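PDB 3UXF: fimbrial subunit type 1 from Actinomyces oris, which forms the major subunit of the type 1 fimbriae, the cell-wall-anchored surface fibres of this Gram-positive bacterium. Local coordinates for residues Thr44-Lys49 with Asn173-Pro178; Thr80-Asn85 with Thr113-Ile118; Val86-Tyr91 with Val135-Val140; Lys148-Glu153 with Lys179-Gly184. All coordinates share one frame; numbering follows the deposited sequence.

Interaction 1: Thr44-Lys49 with Asn173-Pro178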
loop_
_atom_site.group_PDB
_atom_site.type_symbol
_atom_site.label_atom_id
_atom_site.label_comp_id
_atom_site.label_asym_id
_atom_site.label_seq_id
_atom_site.Cartn_x
_atom_site.Cartn_y
_atom_site.Cartn_z
ATOM N N THR A 44 29.577 14.530 19.594
ATOM C CA THR A 44 28.356 14.827 18.838
ATOM C C THR A 44 27.576 13.534 18.658
ATOM O O THR A 44 28.154 12.444 18.726
ATOM C CB THR A 44 28.618 15.453 17.429
ATOM O OG1 THR A 44 29.388 14.549 16.647
ATOM C CG2 THR A 44 29.396 16.802 17.534
ATOM N N LEU A 45 26.263 13.671 18.446
ATOM C CA LEU A 45 25.406 12.518 18.173
ATOM C C LEU A 45 24.572 12.885 16.956
ATOM O O LEU A 45 23.856 13.859 17.019
ATOM C CB LEU A 45 24.488 12.242 19.359
ATOM C CG LEU A 45 23.424 11.180 19.054
ATOM C CD1 LEU A 45 24.054 9.845 18.664
ATOM C CD2 LEU A 45 22.468 11.037 20.263
ATOM N N THR A 46 24.650 12.106 15.883
ATOM C CA THR A 46 23.919 12.426 14.651
ATOM C C THR A 46 22.964 11.277 14.385
ATOM O O THR A 46 23.395 10.144 14.179
ATOM C CB THR A 46 24.880 12.584 13.482
ATOM O OG1 THR A 46 25.772 13.671 13.770
ATOM C CG2 THR A 46 24.109 12.957 12.192
ATOM N N VAL A 47 21.667 11.557 14.448
ATOM C CA VAL A 47 20.641 10.529 14.209
ATOM C C VAL A 47 20.143 10.688 12.766
ATOM O O VAL A 47 19.775 11.788 12.381
ATOM C CB VAL A 47 19.482 10.738 15.210
ATOM C CG1 VAL A 47 18.388 9.628 15.082
ATOM C CG2 VAL A 47 20.030 10.756 16.647
ATOM N N HIS A 48 20.195 9.605 11.987
ATOM C CA HIS A 48 19.803 9.639 10.574
ATOM C C HIS A 48 18.380 9.069 10.460
ATOM O O HIS A 48 18.176 7.883 10.717
ATOM C CB HIS A 48 20.758 8.774 9.769
ATOM C CG HIS A 48 22.154 9.319 9.697
ATOM N ND1 HIS A 48 22.696 9.841 8.541
ATOM C CD2 HIS A 48 23.118 9.434 10.648
ATOM C CE1 HIS A 48 23.927 10.257 8.778
ATOM N NE2 HIS A 48 24.205 10.021 10.048
ATOM N N LYS A 49 17.411 9.922 10.112
ATOM C CA LYS A 49 16.019 9.492 10.001
ATOM C C LYS A 49 15.704 9.212 8.529
ATOM O O LYS A 49 15.838 10.091 7.674
ATOM C CB LYS A 49 15.088 10.566 10.566
ATOM C CG LYS A 49 13.581 10.215 10.413
ATOM C CD LYS A 49 13.182 9.060 11.333
ATOM C CE LYS A 49 11.689 8.667 11.064
ATOM N NZ LYS A 49 11.281 7.618 12.011
ATOM N N ASN A 173 32.123 11.018 17.982
ATOM C CA ASN A 173 31.156 11.603 17.062
ATOM C C ASN A 173 30.336 10.471 16.478
ATOM O O ASN A 173 30.664 9.927 15.429
ATOM C CB ASN A 173 31.875 12.385 15.969
ATOM C CG ASN A 173 32.712 13.517 16.526
ATOM O OD1 ASN A 173 33.937 13.464 16.508
ATOM N ND2 ASN A 173 32.050 14.542 17.037
ATOM N N VAL A 174 29.307 10.079 17.215
ATOM C CA VAL A 174 28.531 8.900 16.889
ATOM C C VAL A 174 27.384 9.166 15.926
ATOM O O VAL A 174 26.667 10.153 16.051
ATOM C CB VAL A 174 27.996 8.234 18.171
ATOM C CG1 VAL A 174 27.147 7.027 17.835
ATOM C CG2 VAL A 174 29.151 7.846 19.078
ATOM N N HIS A 175 27.230 8.264 14.965
ATOM C CA HIS A 175 26.151 8.331 13.998
ATOM C C HIS A 175 25.275 7.110 14.194
ATOM O O HIS A 175 25.771 5.992 14.266
ATOM C CB HIS A 175 26.702 8.347 12.575
ATOM C CG HIS A 175 27.356 9.638 12.201
ATOM N ND1 HIS A 175 26.768 10.550 11.355
ATOM C CD2 HIS A 175 28.543 10.174 12.566
ATOM C CE1 HIS A 175 27.565 11.592 11.213
ATOM N NE2 HIS A 175 28.650 11.389 11.938
ATOM N N VAL A 176 23.970 7.325 14.289
ATOM C CA VAL A 176 23.047 6.219 14.473
ATOM C C VAL A 176 21.932 6.247 13.435
ATOM O O VAL A 176 21.443 7.309 13.061
ATOM C CB VAL A 176 22.447 6.206 15.895
ATOM C CG1 VAL A 176 23.510 5.833 16.913
ATOM C CG2 VAL A 176 21.841 7.555 16.229
ATOM N N TYR A 177 21.549 5.063 12.970
ATOM C CA TYR A 177 20.474 4.909 12.000
ATOM C C TYR A 177 19.384 4.066 12.642
ATOM O O TYR A 177 19.394 2.843 12.539
ATOM C CB TYR A 177 20.991 4.229 10.731
ATOM C CG TYR A 177 22.087 4.997 10.027
ATOM C CD1 TYR A 177 21.819 5.743 8.889
ATOM C CD2 TYR A 177 23.388 4.978 10.503
ATOM C CE1 TYR A 177 22.815 6.446 8.246
ATOM C CE2 TYR A 177 24.390 5.677 9.868
ATOM C CZ TYR A 177 24.100 6.408 8.738
ATOM O OH TYR A 177 25.096 7.109 8.104
ATOM N N PRO A 178 18.456 4.728 13.325
ATOM C CA PRO A 178 17.402 4.028 14.062
ATOM C C PRO A 178 16.483 3.205 13.169
ATOM O O PRO A 178 16.308 3.503 11.990
ATOM C CB PRO A 178 16.623 5.163 14.730
ATOM C CG PRO A 178 16.926 6.364 13.930
ATOM C CD PRO A 178 18.310 6.189 13.404
HETATM O O HOH W 1 27.984 12.606 15.161
HETATM O O HOH W 2 17.414 5.056 10.115
#

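Interaction 2: Thr80-Asn85 with Thr113-Ile118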
loop_
_atom_site.group_PDB
_atom_site.type_symbol
_atom_site.label_atom_id
_atom_site.label_comp_id
_atom_site.label_asym_id
_atom_site.label_seq_id
_atom_site.Cartn_x
_atom_site.Cartn_y
_atom_site.Cartn_z
ATOM N N THR A 80 14.372 13.410 20.916
ATOM C CA THR A 80 14.790 13.855 22.234
ATOM C C THR A 80 15.869 12.899 22.737
ATOM O O THR A 80 15.738 11.688 22.620
ATOM C CB THR A 80 13.622 13.846 23.191
ATOM O OG1 THR A 80 12.681 14.828 22.763
ATOM C CG2 THR A 80 14.097 14.178 24.607
ATOM N N ILE A 81 16.938 13.440 23.311
ATOM C CA ILE A 81 17.894 12.593 24.000
ATOM C C ILE A 81 17.829 12.873 25.495
ATOM O O ILE A 81 17.721 14.038 25.906
ATOM C CB ILE A 81 19.327 12.754 23.434
ATOM C CG1 ILE A 81 19.870 14.175 23.636
ATOM C CG2 ILE A 81 19.321 12.427 21.950
ATOM C CD1 ILE A 81 21.353 14.323 23.230
ATOM N N THR A 82 17.894 11.821 26.307
ATOM C CA THR A 82 17.891 12.013 27.755
ATOM C C THR A 82 19.136 11.358 28.347
ATOM O O THR A 82 19.363 10.167 28.123
ATOM C CB THR A 82 16.655 11.380 28.386
ATOM O OG1 THR A 82 15.489 11.971 27.798
ATOM C CG2 THR A 82 16.655 11.606 29.898
ATOM N N LYS A 83 19.972 12.116 29.073
ATOM C CA LYS A 83 21.168 11.518 29.665
ATOM C C LYS A 83 20.825 10.527 30.773
ATOM O O LYS A 83 19.923 10.783 31.574
ATOM C CB LYS A 83 22.118 12.595 30.228
ATOM C CG LYS A 83 23.512 12.056 30.572
ATOM C CD LYS A 83 24.468 13.221 30.940
ATOM C CE LYS A 83 25.375 12.905 32.127
ATOM N NZ LYS A 83 26.258 11.738 32.013
ATOM N N LEU A 84 21.502 9.387 30.779
ATOM C CA LEU A 84 21.229 8.361 31.785
ATOM C C LEU A 84 22.178 8.558 32.939
ATOM O O LEU A 84 23.276 9.128 32.785
ATOM C CB LEU A 84 21.384 6.963 31.208
ATOM C CG LEU A 84 20.492 6.675 29.987
ATOM C CD1 LEU A 84 20.594 5.209 29.604
ATOM C CD2 LEU A 84 19.023 7.079 30.237
ATOM N N ASN A 85 21.756 8.086 34.110
ATOM C CA ASN A 85 22.570 8.246 35.310
ATOM C C ASN A 85 23.578 7.111 35.423
ATOM O O ASN A 85 23.507 6.254 36.319
ATOM C CB ASN A 85 21.658 8.275 36.528
ATOM C CG ASN A 85 20.899 9.588 36.650
ATOM O OD1 ASN A 85 19.729 9.614 37.050
ATOM N ND2 ASN A 85 21.565 10.687 36.303
ATOM N N THR A 113 17.244 14.276 34.472
ATOM C CA THR A 113 16.466 15.389 33.971
ATOM C C THR A 113 17.212 16.180 32.890
ATOM O O THR A 113 16.727 17.213 32.437
ATOM C CB THR A 113 16.084 16.359 35.102
ATOM O OG1 THR A 113 17.271 16.773 35.782
ATOM C CG2 THR A 113 15.169 15.662 36.075
ATOM N N THR A 114 18.379 15.689 32.471
ATOM C CA THR A 114 19.138 16.351 31.422
ATOM C C THR A 114 18.638 15.914 30.044
ATOM O O THR A 114 18.837 14.764 29.651
ATOM C CB THR A 114 20.623 16.016 31.558
ATOM O OG1 THR A 114 21.090 16.539 32.815
ATOM C CG2 THR A 114 21.438 16.632 30.438
ATOM N N VAL A 115 17.982 16.832 29.346
ATOM C CA VAL A 115 17.267 16.528 28.093
ATOM C C VAL A 115 17.606 17.546 26.988
ATOM O O VAL A 115 17.784 18.722 27.274
ATOM C CB VAL A 115 15.743 16.596 28.370
ATOM C CG1 VAL A 115 14.953 16.300 27.130
ATOM C CG2 VAL A 115 15.371 15.632 29.473
ATOM N N GLN A 116 17.724 17.101 25.732
ATOM C CA GLN A 116 17.889 17.996 24.605
ATOM C C GLN A 116 17.031 17.477 23.466
ATOM O O GLN A 116 16.783 16.268 23.393
ATOM C CB GLN A 116 19.347 18.013 24.137
ATOM C CG GLN A 116 20.269 18.833 25.060
ATOM C CD GLN A 116 19.902 20.314 25.084
ATOM O OE1 GLN A 116 19.500 20.911 24.068
ATOM N NE2 GLN A 116 20.052 20.912 26.245
ATOM N N LYS A 117 16.593 18.380 22.595
ATOM C CA LYS A 117 15.767 18.015 21.449
ATOM C C LYS A 117 16.253 18.675 20.168
ATOM O O LYS A 117 16.833 19.756 20.192
ATOM C CB LYS A 117 14.309 18.422 21.669
ATOM C CG LYS A 117 13.736 18.092 23.025
ATOM C CD LYS A 117 12.335 18.672 23.161
ATOM C CE LYS A 117 12.378 20.165 23.453
ATOM N NZ LYS A 117 11.970 20.992 22.284
ATOM N N ILE A 118 15.986 18.013 19.049
ATOM C CA ILE A 118 16.316 18.530 17.729
ATOM C C ILE A 118 15.304 17.995 16.723
ATOM O O ILE A 118 14.842 16.865 16.846
ATOM C CB ILE A 118 17.712 18.097 17.275
ATOM C CG1 ILE A 118 18.782 18.968 17.925
ATOM C CG2 ILE A 118 17.827 18.189 15.765
ATOM C CD1 ILE A 118 19.905 19.330 16.991
#

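Interaction 3: Val86-Tyr91 with Val135-Val140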
loop_
_atom_site.group_PDB
_atom_site.type_symbol
_atom_site.label_atom_id
_atom_site.label_comp_id
_atom_site.label_asym_id
_atom_site.label_seq_id
_atom_site.Cartn_x
_atom_site.Cartn_y
_atom_site.Cartn_z
ATOM N N VAL A 86 24.509 7.097 34.473
ATOM C CA VAL A 86 25.671 6.223 34.515
ATOM C C VAL A 86 26.880 7.076 34.185
ATOM O O VAL A 86 26.818 7.997 33.362
ATOM C CB VAL A 86 25.601 5.036 33.510
ATOM C CG1 VAL A 86 24.499 4.032 33.919
ATOM C CG2 VAL A 86 25.395 5.542 32.095
ATOM N N ASP A 87 27.986 6.805 34.865
ATOM C CA ASP A 87 29.190 7.588 34.625
ATOM C C ASP A 87 30.112 6.794 33.711
ATOM O O ASP A 87 30.745 5.827 34.151
ATOM C CB ASP A 87 29.883 7.851 35.984
ATOM C CG ASP A 87 31.108 8.734 35.873
ATOM O OD1 ASP A 87 31.619 8.946 34.755
ATOM O OD2 ASP A 87 31.570 9.242 36.945
ATOM N N LEU A 88 30.212 7.208 32.438
ATOM C CA LEU A 88 30.976 6.401 31.487
ATOM C C LEU A 88 32.484 6.702 31.593
ATOM O O LEU A 88 33.300 6.153 30.827
ATOM C CB LEU A 88 30.467 6.602 30.053
ATOM C CG LEU A 88 29.054 6.030 29.806
ATOM C CD1 LEU A 88 28.821 6.016 28.301
ATOM C CD2 LEU A 88 28.919 4.626 30.377
ATOM N N THR A 89 32.865 7.548 32.545
ATOM C CA THR A 89 34.281 7.680 32.837
ATOM C C THR A 89 34.723 6.640 33.865
ATOM O O THR A 89 35.879 6.662 34.303
ATOM C CB THR A 89 34.689 9.101 33.313
ATOM O OG1 THR A 89 34.205 9.332 34.635
ATOM C CG2 THR A 89 34.156 10.180 32.383
ATOM N N THR A 90 33.823 5.728 34.222
ATOM C CA THR A 90 34.115 4.632 35.149
ATOM C C THR A 90 33.677 3.293 34.545
ATOM O O THR A 90 32.683 3.198 33.789
ATOM C CB THR A 90 33.360 4.817 36.484
ATOM O OG1 THR A 90 31.965 4.571 36.287
ATOM C CG2 THR A 90 33.569 6.260 37.012
ATOM N N TYR A 91 34.402 2.244 34.905
ATOM C CA TYR A 91 34.003 0.906 34.532
ATOM C C TYR A 91 32.592 0.605 35.067
ATOM O O TYR A 91 31.773 0.011 34.357
ATOM C CB TYR A 91 35.011 -0.120 35.084
ATOM C CG TYR A 91 34.560 -1.556 34.947
ATOM C CD1 TYR A 91 34.770 -2.272 33.766
ATOM C CD2 TYR A 91 33.883 -2.195 35.979
ATOM C CE1 TYR A 91 34.368 -3.569 33.649
ATOM C CE2 TYR A 91 33.447 -3.497 35.844
ATOM C CZ TYR A 91 33.694 -4.172 34.681
ATOM O OH TYR A 91 33.265 -5.470 34.557
ATOM N N VAL A 135 30.160 13.327 27.409
ATOM C CA VAL A 135 30.483 11.912 27.611
ATOM C C VAL A 135 29.450 11.276 28.516
ATOM O O VAL A 135 29.185 11.733 29.653
ATOM C CB VAL A 135 31.901 11.748 28.197
ATOM C CG1 VAL A 135 32.144 10.331 28.660
ATOM C CG2 VAL A 135 32.925 12.123 27.115
ATOM N N GLY A 136 28.840 10.204 28.028
ATOM C CA GLY A 136 27.831 9.505 28.795
ATOM C C GLY A 136 26.881 8.706 27.927
ATOM O O GLY A 136 27.060 8.617 26.718
ATOM N N ALA A 137 25.869 8.121 28.555
ATOM C CA ALA A 137 24.883 7.327 27.840
ATOM C C ALA A 137 23.576 8.097 27.709
ATOM O O ALA A 137 23.182 8.828 28.610
ATOM C CB ALA A 137 24.658 6.003 28.543
ATOM N N TYR A 138 22.909 7.929 26.574
ATOM C CA TYR A 138 21.665 8.635 26.316
ATOM C C TYR A 138 20.565 7.720 25.818
ATOM O O TYR A 138 20.804 6.811 25.027
ATOM C CB TYR A 138 21.882 9.729 25.268
ATOM C CG TYR A 138 22.705 10.893 25.751
ATOM C CD1 TYR A 138 22.100 12.056 26.193
ATOM C CD2 TYR A 138 24.089 10.829 25.763
ATOM C CE1 TYR A 138 22.847 13.122 26.636
ATOM C CE2 TYR A 138 24.843 11.889 26.205
ATOM C CZ TYR A 138 24.219 13.033 26.640
ATOM O OH TYR A 138 24.969 14.093 27.080
ATOM N N LEU A 139 19.350 7.990 26.276
ATOM C CA LEU A 139 18.173 7.314 25.776
ATOM C C LEU A 139 17.640 8.224 24.682
ATOM O O LEU A 139 17.382 9.399 24.920
ATOM C CB LEU A 139 17.137 7.143 26.882
ATOM C CG LEU A 139 15.865 6.384 26.510
ATOM C CD1 LEU A 139 16.203 4.984 26.040
ATOM C CD2 LEU A 139 14.918 6.339 27.698
ATOM N N VAL A 140 17.501 7.684 23.478
ATOM C CA VAL A 140 17.068 8.470 22.330
ATOM C C VAL A 140 15.668 8.064 21.922
ATOM O O VAL A 140 15.411 6.875 21.674
ATOM C CB VAL A 140 18.025 8.279 21.151
ATOM C CG1 VAL A 140 17.641 9.202 19.972
ATOM C CG2 VAL A 140 19.480 8.529 21.610
HETATM O O HOH W 3 25.592 9.141 31.171
HETATM O O HOH W 4 29.244 9.847 31.784
#

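Interaction 4: Lys148-Glu153 with Lys179-Gly184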
loop_
_atom_site.group_PDB
_atom_site.type_symbol
_atom_site.label_atom_id
_atom_site.label_comp_id
_atom_site.label_asym_id
_atom_site.label_seq_id
_atom_site.Cartn_x
_atom_site.Cartn_y
_atom_site.Cartn_z
ATOM N N LYS A 148 2.143 10.784 8.788
ATOM C CA LYS A 148 2.438 9.807 7.753
ATOM C C LYS A 148 3.693 8.999 7.995
ATOM O O LYS A 148 3.989 8.079 7.234
ATOM C CB LYS A 148 2.566 10.485 6.397
ATOM C CG LYS A 148 1.320 11.157 5.881
ATOM C CD LYS A 148 1.601 11.825 4.538
ATOM C CE LYS A 148 0.311 12.290 3.874
ATOM N NZ LYS A 148 -0.594 11.122 3.669
ATOM N N VAL A 149 4.463 9.355 9.026
ATOM C CA VAL A 149 5.798 8.789 9.190
ATOM C C VAL A 149 5.811 7.659 10.226
ATOM O O VAL A 149 5.162 7.726 11.253
ATOM C CB VAL A 149 6.780 9.914 9.631
ATOM C CG1 VAL A 149 8.106 9.316 10.122
ATOM C CG2 VAL A 149 6.984 10.908 8.481
ATOM N N ILE A 150 6.556 6.589 9.968
ATOM C CA ILE A 150 6.693 5.536 10.961
ATOM C C ILE A 150 7.743 5.911 12.045
ATOM O O ILE A 150 8.871 6.210 11.689
ATOM C CB ILE A 150 7.137 4.231 10.288
ATOM C CG1 ILE A 150 6.060 3.794 9.278
ATOM C CG2 ILE A 150 7.296 3.107 11.327
ATOM C CD1 ILE A 150 6.534 2.701 8.352
ATOM N N PRO A 151 7.356 5.876 13.330
ATOM C CA PRO A 151 8.334 6.273 14.358
ATOM C C PRO A 151 9.495 5.305 14.451
ATOM O O PRO A 151 9.354 4.086 14.238
ATOM C CB PRO A 151 7.547 6.169 15.668
ATOM C CG PRO A 151 6.136 6.151 15.296
ATOM C CD PRO A 151 6.068 5.516 13.930
ATOM N N ALA A 152 10.656 5.851 14.804
ATOM C CA ALA A 152 11.788 5.013 15.199
ATOM C C ALA A 152 11.585 4.332 16.550
ATOM O O ALA A 152 10.879 4.847 17.432
ATOM C CB ALA A 152 13.079 5.871 15.227
ATOM N N GLU A 153 12.249 3.190 16.747
ATOM C CA GLU A 153 12.267 2.553 18.060
ATOM C C GLU A 153 13.208 3.307 18.970
ATOM O O GLU A 153 14.238 3.752 18.509
ATOM C CB GLU A 153 12.777 1.130 17.951
ATOM C CG GLU A 153 11.800 0.221 17.213
ATOM C CD GLU A 153 12.080 -1.262 17.435
ATOM O OE1 GLU A 153 13.280 -1.649 17.566
ATOM O OE2 GLU A 153 11.086 -2.037 17.472
ATOM N N LYS A 179 15.904 2.168 13.757
ATOM C CA LYS A 179 15.004 1.263 13.059
ATOM C C LYS A 179 13.546 1.698 13.204
ATOM O O LYS A 179 13.114 2.110 14.278
ATOM C CB LYS A 179 15.179 -0.148 13.651
ATOM C CG LYS A 179 14.256 -1.217 13.041
ATOM C CD LYS A 179 14.210 -2.513 13.889
ATOM C CE LYS A 179 15.070 -3.627 13.286
ATOM N NZ LYS A 179 14.706 -3.951 11.868
ATOM N N ASN A 180 12.772 1.553 12.126
ATOM C CA ASN A 180 11.336 1.755 12.229
ATOM C C ASN A 180 10.627 0.784 13.163
ATOM O O ASN A 180 10.905 -0.422 13.167
ATOM C CB ASN A 180 10.718 1.615 10.849
ATOM C CG ASN A 180 10.913 2.826 9.994
ATOM O OD1 ASN A 180 11.298 3.896 10.470
ATOM N ND2 ASN A 180 10.577 2.692 8.716
ATOM N N THR A 181 9.670 1.285 13.926
ATOM C CA THR A 181 8.878 0.430 14.786
ATOM C C THR A 181 7.935 -0.465 14.010
ATOM O O THR A 181 7.483 -1.483 14.540
ATOM C CB THR A 181 7.979 1.254 15.720
ATOM O OG1 THR A 181 7.220 2.201 14.956
ATOM C CG2 THR A 181 8.827 1.997 16.753
ATOM N N LEU A 182 7.611 -0.061 12.793
ATOM C CA LEU A 182 6.676 -0.838 11.966
ATOM C C LEU A 182 7.318 -1.128 10.641
ATOM O O LEU A 182 7.881 -0.237 10.015
ATOM C CB LEU A 182 5.380 -0.043 11.712
ATOM C CG LEU A 182 4.630 0.415 12.965
ATOM C CD1 LEU A 182 3.429 1.294 12.594
ATOM C CD2 LEU A 182 4.148 -0.767 13.822
ATOM N N SER A 183 7.202 -2.368 10.180
ATOM C CA SER A 183 7.820 -2.762 8.934
ATOM C C SER A 183 7.100 -2.244 7.711
ATOM O O SER A 183 7.696 -2.157 6.641
ATOM C CB SER A 183 7.938 -4.277 8.866
ATOM O OG SER A 183 6.667 -4.868 9.077
ATOM N N GLY A 184 5.820 -1.900 7.842
ATOM C CA GLY A 184 5.152 -1.293 6.711
ATOM C C GLY A 184 3.642 -1.413 6.683
ATOM O O GLY A 184 3.038 -2.113 7.506
HETATM O O HOH W 5 15.970 2.409 16.713
#

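Interaction 1: Thr44-Lys49 with Asn173-Pro178
One face of the His48 imidazole lies over the Tyr177 ring as an offset stack, the centroids 4.1 Å apart and the planes 22° from parallel, while the edge of the imidazole meets His175. There, His48 NE2 and His175 ND1 share an almost straight hydrogen bond of 2.9 Å; either nitrogen could be the donor, and the two imidazoles, rim to rim, are turned 42° against each other. One face of the His175 ring is taken by Thr46, whose CB stands 3.8 Å from the ring centroid in a CH-pi contact. Tyr177 OH finds its polar partner in the backbone N of Asp66. A chi1 of 60° presents Thr44 OG1 to Asn173 ND2, which donates to it at 2.7 Å, the bond lying in the amide plane. A water ties Thr44 OG1 to Thr46 OG1 and gives a proton to Val174 O. The opposite side of the sheet is apolar: Val47 CG2 packs on Val176 CG2 at 3.7 Å, and Leu45 CD1 reaches over to Val176 CG2. Four backbone hydrogen bonds, from Val174 N to Thr44 O through to His48 N to Val176 O, hold the pair in parallel register. This is the central parallel strand pair of a mixed four-stranded sheet, with an aromatic cluster on one face, in the beta-sandwich N-terminal pilin domain.

Interaction 2: Thr80-Asn85 with Thr113-Ile118
Thr80 and Val115 touch through their methyl groups, CG2 of the threonine lying 3.4 Å from CG1 of the valine, tighter than a usual carbon-carbon contact. Both groups are placed by their first torsions: each is anti to its own backbone N (Val115 chi1 180°), and the side chains slant across one another on the face they share with Thr82 and Lys117. On that face Thr80 OG1 also rests 3.4 Å from the aliphatic CG of Lys117, the two side chains running side by side; the hydroxyl has its hydrogen-bond partner in Thr143. The other face carries looser van der Waals contacts, Ile81 CG1 against Gln116 CB at 3.9 Å and Lys83 CB against Thr114 CB at 4.0 Å. Beyond CB, the Lys83 and Gln116 chains lead away from the opposite strand. Hydrogen bonding across the pair is all backbone. Ile81 and Gln116 form the hydrogen-bonded pair, with Ile81 N to Gln116 O at 2.8 Å and Gln116 N to Ile81 O at 3.1 Å, and Lys83 N adds a bond to Thr114 O. Thr80 with Lys117 and Thr82 with Val115 are the non-hydrogen-bonded pairs. CA-H...O contacts supplement the ladder, such as Val115 CA to Ile81 O at 3.3 Å. Strand 114-119 is one edge of an antiparallel four-stranded sheet; strand 78-84 is next to it and is bonded on its other side to strand 136-144, and Ile81 packs inward on Phe128 of strand 125-128.

Interaction 3: Val86-Tyr91 with Val135-Val140
Leu88 meets Gly136 and Ala137 in a buried, mainly apolar contact between the loop that leads from strand 78-84 into helix 91-99 and the start of strand 136-144. Leu88 CD1 packs on the backbone of the glycine, 3.3 Å from Gly136 C. Gly136 has phi 157° and psi -175°, angles at which a CB would jam against the carbonyl O of Val135. The same CD1 reaches 4.2 Å from Ala137 CB, whereas Leu88 CB faces Val135 CG1. Val86 covers Ala137 with its CG2, 3.7 Å from Ala137 CB; chi1 -68° puts CG1 anti to the carbonyl carbon and leaves CG2 to turn to the alanine. No direct hydrogen bond joins the two segments, but two waters bridge their backbones. One donates to Val86 O and accepts from Ala137 N; the other accepts from Leu88 N and donates to Val135 O. The loop contains a type I beta turn from Asp87 to Thr90, combined with an Asx turn in which Asp87 OD1 accepts from Thr89 N. Thr89 OG1 gives the same oxygen a second bond, of 2.6 Å, from the same face of the carboxylate plane, so two donors of Thr89 grip Asp87 OD1, which would limit the rotation of the carboxylate. Asp87 O likewise takes two donors, Thr90 N and Thr90 OG1. Thr90 is the N-cap of the following helix, its hydroxyl oxygen accepting from Gly93 N. That helix closes over the apolar patch, with Leu97 packing on both Leu88 and Ala137.

Interaction 4: Lys148-Glu153 with Lys179-Gly184
Pro151 O accepts the backbone N-H of Thr181 at 2.8 Å, a nearly straight bond of 167°. It joins two loops without regular strand structure, one between strands 136-144 and 155-159, the other between strands 170-176 and 185-190. The hydroxyl of the same threonine comes to the same oxygen, Thr181 OG1 lying 2.9 Å from Pro151 O, although that proton has another acceptor within reach and its bond is not settled. A chi1 of 52° turns OG1 back over the Thr181 backbone and so brings it there. Two residues on from the proline, Glu153 N donates to Lys179 O at 2.8 Å, and these backbone bonds enclose the single bridge of Ala152 with Asn180. A water extends the series, donating to Glu153 O and accepting from Lys179 N. Other polar groups are satisfied by neighbours: Ile150 O receives Lys49 NZ, Ala152 N donates to Glu142 OE1, and the buried Asn180 gives its ND2 to Glu51 O. Carbon contacts fill in around these bonds. Ile150 CG2 wedges against Leu182, 3.7 Å from Leu182 CB, and the Ile150 side chain crosses that of Asn180 at about a right angle. Glu153 CG slides past Thr181 CG2 at 3.5 Å. Glu153 OE1 and Lys179 NZ stay 6.3 Å apart, too far for a salt bridge. The loops are therefore joined chiefly by backbone donors and acceptors with matched partners rather than by charge.

All four contacts belong to the N-terminal pilin domain. Interactions 2 and 3, with centres 12 Å apart, both reach one antiparallel sheet, through strands 78-84 and 136-144, where Leu84 N and Ala137 O approach to 2.8 Å. Interaction 1 lies in the other sheet and faces them: Leu45 CD2 packs on Ile81 CG2 of interaction 2 at 3.8 Å and reaches Val140 of interaction 3. Interactions 1 and 4 cross along the chain, 179-184 following directly on 173-178, and Pro178 CB packs on Ala152 CB at 3.6 Å. Interactions 3 and 4 are farthest apart, 27 Å between centres. The calcium ion bound by Asp130 and Thr133 lies about 8 Å from the side chains of Thr44 and Val135.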